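Local coordinates for putative DNA binding protein (Bacteroides thetaiotaomicron VPI-5482, PDB 3HTN) that is of uncharacterised function but binds metal ions and is a putative DNA-binding protein of the PCC family, at residues Asn24-Ile28 against Val29-Asn33. Numbering follows the deposited sequence.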
loop_
_atom_site.group_PDB
_atom_site.type_symbol
_atom_site.label_atom_id
_atom_site.label_comp_id
_atom_site.label_asym_id
_atom_site.label_seq_id
_atom_site.Cartn_x
_atom_site.Cartn_y
_atom_site.Cartn_z
ATOM N N ASN A 24 12.851 -14.066 11.843
ATOM C CA ASN A 24 13.794 -14.022 10.760
ATOM C C ASN A 24 13.942 -15.420 10.152
ATOM O O ASN A 24 13.680 -16.449 10.807
ATOM C CB ASN A 24 15.144 -13.536 11.264
ATOM C CG ASN A 24 16.020 -12.977 10.165
ATOM O OD1 ASN A 24 15.585 -12.828 9.022
ATOM N ND2 ASN A 24 17.278 -12.674 10.504
ATOM N N HIS A 25 14.343 -15.463 8.888
ATOM C CA HIS A 25 14.589 -16.714 8.167
ATOM C C HIS A 25 13.360 -17.601 8.036
ATOM O O HIS A 25 13.477 -18.819 7.879
ATOM C CB HIS A 25 15.726 -17.513 8.827
ATOM C CG HIS A 25 16.934 -16.695 9.114
ATOM N ND1 HIS A 25 17.602 -16.001 8.133
ATOM C CD2 HIS A 25 17.600 -16.465 10.265
ATOM C CE1 HIS A 25 18.639 -15.384 8.665
ATOM N NE2 HIS A 25 18.648 -15.634 9.962
ATOM N N THR A 26 12.186 -16.989 8.078
ATOM C CA THR A 26 10.925 -17.689 8.033
ATOM C C THR A 26 10.196 -17.312 6.759
ATOM O O THR A 26 10.306 -16.166 6.313
ATOM C CB THR A 26 10.114 -17.274 9.258
ATOM O OG1 THR A 26 10.880 -17.605 10.433
ATOM C CG2 THR A 26 8.784 -17.972 9.336
ATOM N N GLU A 27 9.473 -18.265 6.173
ATOM C CA GLU A 27 8.699 -18.021 4.971
ATOM C C GLU A 27 7.434 -17.262 5.397
ATOM O O GLU A 27 6.611 -17.767 6.174
ATOM C CB GLU A 27 8.414 -19.324 4.209
ATOM C CG GLU A 27 8.075 -19.067 2.748
ATOM C CD GLU A 27 6.681 -18.575 2.574
ATOM O OE1 GLU A 27 5.759 -19.354 2.888
ATOM O OE2 GLU A 27 6.523 -17.424 2.168
ATOM N N ILE A 28 7.303 -16.058 4.858
ATOM C CA ILE A 28 6.299 -15.083 5.326
ATOM C C ILE A 28 4.846 -15.485 5.064
ATOM O O ILE A 28 3.954 -15.232 5.889
ATOM C CB ILE A 28 6.615 -13.706 4.713
ATOM C CG1 ILE A 28 7.928 -13.174 5.291
ATOM C CG2 ILE A 28 5.481 -12.692 4.945
ATOM C CD1 ILE A 28 8.494 -11.961 4.552
ATOM N N VAL A 29 4.599 -16.107 3.915
ATOM C CA VAL A 29 3.241 -16.476 3.535
ATOM C C VAL A 29 2.730 -17.598 4.437
ATOM O O VAL A 29 1.630 -17.503 4.979
ATOM C CB VAL A 29 3.141 -16.819 2.032
ATOM C CG1 VAL A 29 1.727 -17.295 1.704
ATOM C CG2 VAL A 29 3.551 -15.626 1.179
ATOM N N LYS A 30 3.568 -18.610 4.663
ATOM C CA LYS A 30 3.277 -19.688 5.596
ATOM C C LYS A 30 2.991 -19.118 6.993
ATOM O O LYS A 30 2.041 -19.520 7.654
ATOM C CB LYS A 30 4.468 -20.645 5.668
ATOM C CG LYS A 30 4.281 -21.907 6.538
ATOM C CD LYS A 30 5.574 -22.691 6.645
ATOM C CE LYS A 30 5.469 -23.807 7.692
ATOM N NZ LYS A 30 6.772 -24.541 7.870
ATOM N N ALA A 31 3.832 -18.193 7.436
ATOM C CA ALA A 31 3.670 -17.595 8.750
ATOM C C ALA A 31 2.371 -16.810 8.864
ATOM O O ALA A 31 1.649 -16.918 9.854
ATOM C CB ALA A 31 4.870 -16.713 9.107
ATOM N N LEU A 32 2.073 -16.004 7.862
ATOM C CA LEU A 32 0.818 -15.231 7.899
ATOM C C LEU A 32 -0.394 -16.132 7.881
ATOM O O LEU A 32 -1.383 -15.855 8.581
ATOM C CB LEU A 32 0.762 -14.208 6.772
ATOM C CG LEU A 32 1.748 -13.049 6.895
ATOM C CD1 LEU A 32 1.888 -12.302 5.571
ATOM C CD2 LEU A 32 1.372 -12.042 8.008
ATOM N N ASN A 33 -0.349 -17.199 7.086
ATOM C CA ASN A 33 -1.438 -18.178 7.074
ATOM C C ASN A 33 -1.638 -18.742 8.467
ATOM O O ASN A 33 -2.751 -18.728 9.002
ATOM C CB ASN A 33 -1.163 -19.325 6.082
ATOM C CG ASN A 33 -1.570 -18.985 4.662
ATOM O OD1 ASN A 33 -2.753 -18.979 4.329
ATOM N ND2 ASN A 33 -0.593 -18.729 3.815
#
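Glu27 caps the first turn of helix 28-39, its carboxylate bent back onto the backbone amides of Val29 and Lys30. From CB, CG runs anti to the backbone N (chi1 -159°), and the bend at chi2, -77°, turns CD toward the helix end. There the two oxygens divide the work. OE2 of Glu27 accepts from Val29 N at 2.9 Å and also lies close to Val29 CB. OE1 of Glu27 accepts from Lys30 N, again at 2.9 Å, and rests against Lys30 CB. Both amides come in from above the carboxylate plane, roughly 40° out of it, yet each N-H points fairly straight at its oxygen. OE2 has a further donor in the backbone N of Ala115 on strand 107-117, which ties the cap to the sheet beneath.

The main chain of Glu27 finishes the job: its O accepts from Ala31 N at 3.1 Å, in the carbonyl plane, and the next bond of the helix follows as Leu32 N reaches Ile28 O at 2.8 Å. Beside these, the side chains of Ile28 and Leu32 run alongside each other, CG2 of Ile28, in the conformer modelled here, meeting CD1 of Leu32 at 3.7 Å, and both rest on Ile22 of strand 17-22. The next carbonyl, Val29 O, accepts from the backbone N of Asn33, one turn further along.

This is an N-cap made by a glutamate, where the loop after strand 17-22 becomes the helix packed on the sheet. A carboxylate held by three backbone N-H groups at the positive end of a helix dipole would probably favour its ionised form, while satisfying amides that the first turn itself leaves without carbonyl partners.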